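Local coordinates for protein diaminopropionate ammonia-lyase (Escherichia coli, PDB 4D9G) that uses pyridoxal 5'-phosphate to catalyse the alpha,beta-elimination of both L- and D-alpha,beta-diaminopropionate, giving pyruvate and ammonia, at residues Lys61-Asp66 with Glu215-Met220; Val222-Val227 with Gln251-Ile256; Gly80-Ile85 with Ala128-Gln133. All coordinates share one frame; numbering follows the deposited sequence.

Contact 1. Residues Lys61-Asp66 with Glu215-Met220; sequences KILVKD and EQMREM
L63 and M217 sit where strand 61-66 and the last turns of helix 197-220 face each other, their CA atoms 9.0 Å apart and the two short axes running roughly antiparallel at 142°. At this spacing only side chains bridge the gap. L63 works with both branches: CD1 rests on M217 CG at 3.9 Å and also reaches the selenium of that selenomethionine, while CD2 meets the methyl of M220, the second selenomethionine. With chi3 at 75°, M220 CE ends against both L63 CD2 and K61 NZ, 3.9 Å from each. The ammonium of K61 finds its charge partner outside, in D51.

The hydrogen bond across the contact is made by K65. One bend, at chi2 (69°), in an otherwise stretched K65 chain carries NZ to the helix, where the side chain meets that of Q216 at about a right angle. K65 NZ donates to Q216 OE1 over 2.9 Å, with NZ tilted out of the carbonyl plane. K65 NZ also forms a salt bridge with E212 and a hydrogen bond to T45 O, and Q216 NE2 binds that same T45 carbonyl.

The contact thus pairs an apolar leucine-selenomethionine patch with a buried lysine ammonium gripped by Q216 OE1, T45 O and E212, whose carboxylate probably balances its charge.

Contact 2. Residues Val222-Val227 with Gln251-Ile256; sequences VTPTHV and QNLHSI
The imidazoles of H226 and H254 lie side by side and point the same way, in an offset stack with centroids 4.7 Å apart and planes inclined by 27°. Over one face of the H226 ring sits CB of H254, a CH-pi contact 3.9 Å from the ring centroid; in return NE2 of H226 lies over a face of the H254 ring, displaced to its rim. At the edges, in plane, lie T225 OG1 for H226 and I256 CG1 for H254. T225 OG1 is hydrogen-bonded to H226 ND1 at 2.8 Å. Further out, H226 NE2 bonds to the carbonyl of L363 and H254 NE2 to Q308; bonds at both nitrogens probably fix the turn of the H226 ring, while H254 is held through NE2.

Behind the rings the chains pair as parallel strands, with H226 opposite H254 and V227 opposite S255. H254 uses its N-H on T225 O (2.8 Å) and its carbonyl on V227 N (3.2 Å); I256 N then closes on V227 O at 2.7 Å.

On the face of V227 and S255 the contacts across the strands are mostly between carbons. V227 CG1, placed between the backbone N and the carbonyl carbon (chi1 70°), touches both S255 CB at 3.7 Å and L253 CD2. L253 also lies against L244, and S255 against L241, both of helix 235-248.

These are the N-terminal ends of the two parallel strands of a beta-alpha-beta crossover: strand 226-230, helix 235-248 and the adjacent parallel strand 254-260, the repeating element of the parallel-stranded core in the tryptophan synthase beta-like pyridoxal-phosphate enzymes.

Contact 3. Residues Gly80-Ile85 with Ala128-Gln133; sequences GGAYAI and AWAAQQ
A82 and A130 are where the two helices come closest, alanine against alanine. The CA atoms come within 4.9 Å of each other, although the short axes, crossing at -45°, are 8.7 Å apart at their closest. The main bump is the A130 methyl. It presses on the backbone at A82, with CB 3.6 Å from A82 CA, and fits into the groove between A82 and I85, one turn further along.

I85 forms the other wall of that groove: with CG1 beside its backbone N (chi1 -77°), CG2 and CD1 together back the methyl from one side, each 3.9 Å from A130 CB. On the far helix the A82 methyl fills a matching notch between A130 CB and the indole of W129. Here the ring offers its edge, CZ3 lying 3.8 Å from A82 CB. The indole is steadied by its own helix, since CG of Q133 sits over the centre of one face, and I39, L73 and M78 from nearby loops touch it too.

No hydrogen bond or charge crosses the interface. What holds these helices side by side is close van der Waals fit between alanine methyls, a branched isoleucine and an aromatic edge, the alanines and I85 buried, W129 still partly open to solvent.

In the fold
Contacts 1 and 2 are neighbours, their centres 12 Å apart, and both reach the six-stranded mixed sheet. Helix 197-220 of contact 1 leads directly into strand 226-230 of contact 2; M217 O probably accepts a hydrogen bond from V222 N, and the M217 selenium packs on P224. Contact 3 stands apart, about 27 Å from contact 1 and 31 Å from contact 2, centre to centre, beside the four-stranded parallel sheet through strand 137-142. In sequence it is nested inside the loop closed by contact 1, whereas contact 2 follows later. The chain therefore leaves the larger sheet after strand 61-66, builds the other region, and returns by helix 197-220, tying the two halves of the subunit together.

Contact 1. Residues Lys61-Asp66 with Glu215-Met220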
loop_
_atom_site.group_PDB
_atom_site.type_symbol
_atom_site.label_atom_id
_atom_site.label_comp_id
_atom_site.label_asym_id
_atom_site.label_seq_id
_atom_site.Cartn_x
_atom_site.Cartn_y
_atom_site.Cartn_z
ATOM N N LYS B 61 -12.325 17.209 4.153
ATOM C CA LYS B 61 -12.647 15.794 4.142
ATOM C C LYS B 61 -12.410 15.230 2.740
ATOM O O LYS B 61 -12.606 15.920 1.727
ATOM C CB LYS B 61 -14.113 15.548 4.562
ATOM C CG LYS B 61 -14.499 16.016 5.971
ATOM C CD LYS B 61 -13.966 15.130 7.101
ATOM C CE LYS B 61 -14.874 13.921 7.361
ATOM N NZ LYS B 61 -14.430 13.017 8.479
ATOM N N ILE B 62 -11.972 13.978 2.691
ATOM C CA ILE B 62 -11.977 13.232 1.450
ATOM C C ILE B 62 -12.757 11.957 1.726
ATOM O O ILE B 62 -12.399 11.190 2.627
ATOM C CB ILE B 62 -10.550 12.915 0.939
ATOM C CG1 ILE B 62 -9.790 14.210 0.649
ATOM C CG2 ILE B 62 -10.606 12.013 -0.301
ATOM C CD1 ILE B 62 -8.315 14.028 0.345
ATOM N N LEU B 63 -13.830 11.749 0.966
ATOM C CA LEU B 63 -14.700 10.582 1.165
ATOM C C LEU B 63 -14.727 9.701 -0.071
ATOM O O LEU B 63 -15.024 10.173 -1.169
ATOM C CB LEU B 63 -16.122 11.005 1.546
ATOM C CG LEU B 63 -16.262 11.998 2.698
ATOM C CD1 LEU B 63 -17.723 12.373 2.918
ATOM C CD2 LEU B 63 -15.629 11.449 3.966
ATOM N N VAL B 64 -14.405 8.428 0.115
ATOM C CA VAL B 64 -14.316 7.499 -1.001
ATOM C C VAL B 64 -15.388 6.411 -0.911
ATOM O O VAL B 64 -15.446 5.653 0.062
ATOM C CB VAL B 64 -12.929 6.833 -1.083
ATOM C CG1 VAL B 64 -12.880 5.852 -2.256
ATOM C CG2 VAL B 64 -11.838 7.881 -1.193
ATOM N N LYS B 65 -16.247 6.376 -1.925
ATOM C CA LYS B 65 -17.256 5.346 -2.053
ATOM C C LYS B 65 -16.562 4.111 -2.626
ATOM O O LYS B 65 -16.066 4.127 -3.758
ATOM C CB LYS B 65 -18.379 5.852 -2.962
ATOM C CG LYS B 65 -19.604 4.967 -3.045
ATOM C CD LYS B 65 -20.387 4.949 -1.741
ATOM C CE LYS B 65 -21.668 4.159 -1.923
ATOM N NZ LYS B 65 -22.129 3.527 -0.657
ATOM N N ASP B 66 -16.513 3.049 -1.830
ATOM C CA ASP B 66 -15.769 1.846 -2.182
ATOM C C ASP B 66 -16.652 0.781 -2.848
ATOM O O ASP B 66 -17.269 -0.049 -2.177
ATOM C CB ASP B 66 -15.078 1.292 -0.935
ATOM C CG ASP B 66 -14.148 0.132 -1.238
ATOM O OD1 ASP B 66 -13.932 -0.199 -2.437
ATOM O OD2 ASP B 66 -13.612 -0.435 -0.259
ATOM N N GLU B 215 -27.100 9.290 1.913
ATOM C CA GLU B 215 -27.546 8.777 3.210
ATOM C C GLU B 215 -26.390 8.684 4.212
ATOM O O GLU B 215 -26.508 9.120 5.355
ATOM C CB GLU B 215 -28.207 7.394 3.055
ATOM C CG GLU B 215 -28.563 6.760 4.398
ATOM C CD GLU B 215 -29.199 5.380 4.297
ATOM O OE1 GLU B 215 -29.311 4.832 3.178
ATOM O OE2 GLU B 215 -29.591 4.835 5.357
ATOM N N GLN B 216 -25.280 8.110 3.767
ATOM C CA GLN B 216 -24.117 7.913 4.616
ATOM C C GLN B 216 -23.505 9.245 5.048
ATOM O O GLN B 216 -23.005 9.360 6.174
ATOM C CB GLN B 216 -23.071 7.049 3.907
ATOM C CG GLN B 216 -23.484 5.592 3.769
ATOM C CD GLN B 216 -22.677 4.840 2.726
ATOM O OE1 GLN B 216 -22.501 5.293 1.586
ATOM N NE2 GLN B 216 -22.187 3.676 3.112
HETATM N N MSE B 217 -23.560 10.236 4.155
HETATM C CA MSE B 217 -23.009 11.560 4.409
HETATM C C MSE B 217 -23.883 12.277 5.403
HETATM O O MSE B 217 -23.380 12.971 6.296
HETATM C CB MSE B 217 -22.860 12.339 3.099
HETATM C CG MSE B 217 -21.551 11.956 2.402
HETATM SE SE MSE B 217 -21.140 13.015 0.780
HETATM C CE MSE B 217 -22.753 12.647 -0.298
ATOM N N ARG B 218 -25.198 12.104 5.269
ATOM C CA ARG B 218 -26.142 12.704 6.207
ATOM C C ARG B 218 -25.966 12.128 7.607
ATOM O O ARG B 218 -26.024 12.867 8.596
ATOM C CB ARG B 218 -27.589 12.556 5.725
ATOM C CG ARG B 218 -28.021 13.651 4.765
ATOM C CD ARG B 218 -29.323 13.294 4.056
ATOM N NE ARG B 218 -29.641 14.275 3.020
ATOM C CZ ARG B 218 -30.566 14.118 2.078
ATOM N NH1 ARG B 218 -31.291 13.005 2.007
ATOM N NH2 ARG B 218 -30.754 15.082 1.189
ATOM N N GLU B 219 -25.738 10.813 7.679
ATOM C CA GLU B 219 -25.455 10.139 8.943
ATOM C C GLU B 219 -24.186 10.711 9.586
ATOM O O GLU B 219 -24.108 10.818 10.811
ATOM C CB GLU B 219 -25.332 8.618 8.744
ATOM C CG GLU B 219 -25.378 7.805 10.042
ATOM C CD GLU B 219 -25.055 6.330 9.847
HETATM N N MSE B 220 -23.213 11.085 8.752
HETATM C CA MSE B 220 -21.941 11.653 9.212
HETATM C C MSE B 220 -22.058 13.121 9.538
HETATM O O MSE B 220 -21.166 13.690 10.183
HETATM C CB MSE B 220 -20.880 11.517 8.124
HETATM C CG MSE B 220 -20.294 10.117 7.998
HETATM SE SE MSE B 220 -19.089 10.104 6.434
HETATM C CE MSE B 220 -17.619 11.094 7.321
#

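Contact 2. Residues Val222-Val227 with Gln251-Ile256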
loop_
_atom_site.group_PDB
_atom_site.type_symbol
_atom_site.label_atom_id
_atom_site.label_comp_id
_atom_site.label_asym_id
_atom_site.label_seq_id
_atom_site.Cartn_x
_atom_site.Cartn_y
_atom_site.Cartn_z
ATOM N N VAL B 222 -22.172 15.564 7.213
ATOM C CA VAL B 222 -21.334 16.294 6.271
ATOM C C VAL B 222 -22.107 16.604 4.990
ATOM O O VAL B 222 -23.010 15.859 4.604
ATOM C CB VAL B 222 -20.011 15.527 5.944
ATOM C CG1 VAL B 222 -19.198 15.258 7.207
ATOM C CG2 VAL B 222 -20.279 14.226 5.192
ATOM N N THR B 223 -21.744 17.705 4.345
ATOM C CA THR B 223 -22.282 18.077 3.039
ATOM C C THR B 223 -21.114 18.173 2.061
ATOM O O THR B 223 -20.112 18.815 2.359
ATOM C CB THR B 223 -23.011 19.436 3.097
ATOM O OG1 THR B 223 -23.935 19.436 4.193
ATOM C CG2 THR B 223 -23.778 19.701 1.804
ATOM N N PRO B 224 -21.213 17.510 0.899
ATOM C CA PRO B 224 -20.107 17.631 -0.050
ATOM C C PRO B 224 -20.104 18.980 -0.770
ATOM O O PRO B 224 -21.165 19.539 -1.054
ATOM C CB PRO B 224 -20.379 16.502 -1.043
ATOM C CG PRO B 224 -21.864 16.321 -0.996
ATOM C CD PRO B 224 -22.230 16.546 0.445
ATOM N N THR B 225 -18.917 19.502 -1.050
ATOM C CA THR B 225 -18.808 20.698 -1.864
ATOM C C THR B 225 -18.351 20.304 -3.269
ATOM O O THR B 225 -18.630 21.013 -4.238
ATOM C CB THR B 225 -17.814 21.710 -1.258
ATOM O OG1 THR B 225 -16.536 21.088 -1.116
ATOM C CG2 THR B 225 -18.296 22.206 0.104
ATOM N N HIS B 226 -17.657 19.164 -3.360
ATOM C CA HIS B 226 -17.048 18.684 -4.599
ATOM C C HIS B 226 -17.368 17.239 -4.844
ATOM O O HIS B 226 -17.538 16.457 -3.907
ATOM C CB HIS B 226 -15.529 18.807 -4.539
ATOM C CG HIS B 226 -15.018 20.224 -4.552
ATOM N ND1 HIS B 226 -15.094 21.035 -3.475
ATOM C CD2 HIS B 226 -14.381 20.951 -5.543
ATOM C CE1 HIS B 226 -14.552 22.223 -3.773
ATOM N NE2 HIS B 226 -14.121 22.175 -5.038
ATOM N N VAL B 227 -17.425 16.862 -6.117
ATOM C CA VAL B 227 -17.433 15.454 -6.484
ATOM C C VAL B 227 -16.568 15.242 -7.726
ATOM O O VAL B 227 -16.605 16.043 -8.663
ATOM C CB VAL B 227 -18.877 14.895 -6.653
ATOM C CG1 VAL B 227 -19.568 15.464 -7.881
ATOM C CG2 VAL B 227 -18.881 13.381 -6.701
ATOM N N GLN B 251 -25.390 24.336 -8.918
ATOM C CA GLN B 251 -24.585 25.514 -8.580
ATOM C C GLN B 251 -23.770 25.287 -7.303
ATOM O O GLN B 251 -22.649 25.774 -7.185
ATOM C CB GLN B 251 -25.467 26.767 -8.444
ATOM N N ASN B 252 -24.334 24.532 -6.362
ATOM C CA ASN B 252 -23.697 24.307 -5.062
ATOM C C ASN B 252 -22.911 23.006 -4.944
ATOM O O ASN B 252 -22.468 22.636 -3.856
ATOM C CB ASN B 252 -24.709 24.462 -3.922
ATOM C CG ASN B 252 -25.198 25.888 -3.780
ATOM O OD1 ASN B 252 -25.177 26.662 -4.739
ATOM N ND2 ASN B 252 -25.632 26.253 -2.578
ATOM N N LEU B 253 -22.737 22.324 -6.069
ATOM C CA LEU B 253 -21.851 21.172 -6.124
ATOM C C LEU B 253 -20.825 21.376 -7.226
ATOM O O LEU B 253 -21.166 21.543 -8.393
ATOM C CB LEU B 253 -22.638 19.875 -6.329
ATOM C CG LEU B 253 -21.895 18.538 -6.365
ATOM C CD1 LEU B 253 -21.362 18.161 -4.989
ATOM C CD2 LEU B 253 -22.802 17.431 -6.914
ATOM N N HIS B 254 -19.563 21.389 -6.836
ATOM C CA HIS B 254 -18.472 21.589 -7.769
ATOM C C HIS B 254 -18.047 20.241 -8.310
ATOM O O HIS B 254 -17.166 19.569 -7.754
ATOM C CB HIS B 254 -17.318 22.320 -7.078
ATOM C CG HIS B 254 -16.222 22.745 -8.012
ATOM N ND1 HIS B 254 -15.805 24.026 -8.107
ATOM C CD2 HIS B 254 -15.460 22.015 -8.919
ATOM C CE1 HIS B 254 -14.822 24.109 -9.021
ATOM N NE2 HIS B 254 -14.613 22.879 -9.521
ATOM N N SER B 255 -18.685 19.832 -9.403
ATOM C CA SER B 255 -18.409 18.531 -9.980
ATOM C C SER B 255 -17.242 18.576 -10.963
ATOM O O SER B 255 -17.145 19.482 -11.788
ATOM C CB SER B 255 -19.663 17.959 -10.647
ATOM O OG SER B 255 -20.122 18.807 -11.679
ATOM N N ILE B 256 -16.365 17.579 -10.875
ATOM C CA ILE B 256 -15.227 17.468 -11.780
ATOM C C ILE B 256 -15.262 16.134 -12.517
ATOM O O ILE B 256 -15.307 15.068 -11.891
ATOM C CB ILE B 256 -13.882 17.644 -11.027
ATOM C CG1 ILE B 256 -13.826 19.030 -10.383
ATOM C CG2 ILE B 256 -12.710 17.482 -11.981
ATOM C CD1 ILE B 256 -12.991 19.102 -9.132
#

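Contact 3. Residues Gly80-Ile85 with Ala128-Gln133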
loop_
_atom_site.group_PDB
_atom_site.type_symbol
_atom_site.label_atom_id
_atom_site.label_comp_id
_atom_site.label_asym_id
_atom_site.label_seq_id
_atom_site.Cartn_x
_atom_site.Cartn_y
_atom_site.Cartn_z
ATOM N N GLY B 80 -26.477 -1.132 -12.473
ATOM C CA GLY B 80 -27.170 -0.791 -13.695
ATOM C C GLY B 80 -27.509 -2.012 -14.528
ATOM O O GLY B 80 -28.657 -2.164 -14.955
ATOM N N GLY B 81 -26.511 -2.875 -14.760
ATOM C CA GLY B 81 -26.678 -4.085 -15.575
ATOM C C GLY B 81 -27.808 -4.991 -15.117
ATOM O O GLY B 81 -28.636 -5.429 -15.928
ATOM N N ALA B 82 -27.855 -5.275 -13.817
ATOM C CA ALA B 82 -28.880 -6.167 -13.254
ATOM C C ALA B 82 -30.249 -5.512 -13.277
ATOM O O ALA B 82 -31.261 -6.174 -13.487
ATOM C CB ALA B 82 -28.525 -6.586 -11.828
ATOM N N TYR B 83 -30.272 -4.209 -13.042
ATOM C CA TYR B 83 -31.503 -3.448 -13.116
ATOM C C TYR B 83 -32.089 -3.465 -14.538
ATOM O O TYR B 83 -33.283 -3.713 -14.702
ATOM C CB TYR B 83 -31.263 -2.018 -12.634
ATOM C CG TYR B 83 -32.522 -1.250 -12.288
ATOM C CD1 TYR B 83 -33.528 -1.817 -11.498
ATOM C CD2 TYR B 83 -32.700 0.065 -12.732
ATOM C CE1 TYR B 83 -34.677 -1.092 -11.175
ATOM C CE2 TYR B 83 -33.837 0.784 -12.416
ATOM C CZ TYR B 83 -34.816 0.211 -11.633
ATOM O OH TYR B 83 -35.943 0.944 -11.314
ATOM N N ALA B 84 -31.250 -3.213 -15.553
ATOM C CA ALA B 84 -31.713 -3.229 -16.939
ATOM C C ALA B 84 -32.222 -4.609 -17.360
ATOM O O ALA B 84 -33.242 -4.725 -18.034
ATOM C CB ALA B 84 -30.634 -2.749 -17.879
ATOM N N ILE B 85 -31.525 -5.650 -16.920
ATOM C CA ILE B 85 -31.886 -7.000 -17.264
ATOM C C ILE B 85 -33.199 -7.428 -16.602
ATOM O O ILE B 85 -34.031 -8.094 -17.227
ATOM C CB ILE B 85 -30.702 -7.970 -17.016
ATOM C CG1 ILE B 85 -29.700 -7.808 -18.169
ATOM C CG2 ILE B 85 -31.188 -9.406 -16.878
ATOM C CD1 ILE B 85 -28.517 -8.733 -18.132
ATOM N N ALA B 128 -23.564 -10.759 -17.200
ATOM C CA ALA B 128 -23.437 -12.204 -17.062
ATOM C C ALA B 128 -23.987 -12.678 -15.717
ATOM O O ALA B 128 -24.666 -13.713 -15.651
ATOM C CB ALA B 128 -21.989 -12.628 -17.240
ATOM N N TRP B 129 -23.687 -11.913 -14.663
ATOM C CA TRP B 129 -24.191 -12.150 -13.312
ATOM C C TRP B 129 -25.705 -12.134 -13.259
ATOM O O TRP B 129 -26.317 -13.086 -12.765
ATOM C CB TRP B 129 -23.584 -11.143 -12.308
ATOM C CG TRP B 129 -24.082 -11.311 -10.880
ATOM C CD1 TRP B 129 -23.493 -12.044 -9.851
ATOM C CD2 TRP B 129 -25.307 -10.755 -10.293
ATOM N NE1 TRP B 129 -24.243 -11.966 -8.700
ATOM C CE2 TRP B 129 -25.342 -11.207 -8.904
ATOM C CE3 TRP B 129 -26.343 -9.937 -10.765
ATOM C CZ2 TRP B 129 -26.386 -10.863 -8.044
ATOM C CZ3 TRP B 129 -27.389 -9.601 -9.894
ATOM C CH2 TRP B 129 -27.406 -10.054 -8.567
ATOM N N ALA B 130 -26.314 -11.067 -13.776
ATOM C CA ALA B 130 -27.782 -10.945 -13.793
ATOM C C ALA B 130 -28.443 -12.055 -14.599
ATOM O O ALA B 130 -29.443 -12.634 -14.155
ATOM C CB ALA B 130 -28.225 -9.582 -14.310
ATOM N N ALA B 131 -27.870 -12.353 -15.767
ATOM C CA ALA B 131 -28.406 -13.373 -16.648
ATOM C C ALA B 131 -28.456 -14.717 -15.941
ATOM O O ALA B 131 -29.454 -15.436 -16.051
ATOM C CB ALA B 131 -27.589 -13.465 -17.925
ATOM N N GLN B 132 -27.389 -15.041 -15.209
ATOM C CA GLN B 132 -27.289 -16.310 -14.505
ATOM C C GLN B 132 -28.277 -16.399 -13.353
ATOM O O GLN B 132 -28.945 -17.424 -13.192
ATOM C CB GLN B 132 -25.866 -16.558 -13.992
ATOM C CG GLN B 132 -25.727 -17.847 -13.184
ATOM C CD GLN B 132 -24.327 -18.072 -12.665
ATOM O OE1 GLN B 132 -23.769 -17.237 -11.944
ATOM N NE2 GLN B 132 -23.741 -19.213 -13.033
ATOM N N GLN B 133 -28.348 -15.333 -12.553
ATOM C CA GLN B 133 -29.287 -15.250 -11.435
ATOM C C GLN B 133 -30.716 -15.478 -11.910
ATOM O O GLN B 133 -31.466 -16.236 -11.289
ATOM C CB GLN B 133 -29.185 -13.895 -10.730
ATOM C CG GLN B 133 -27.882 -13.651 -9.983
ATOM C CD GLN B 133 -27.731 -14.519 -8.744
ATOM O OE1 GLN B 133 -26.729 -15.214 -8.574
ATOM N NE2 GLN B 133 -28.726 -14.480 -7.871
#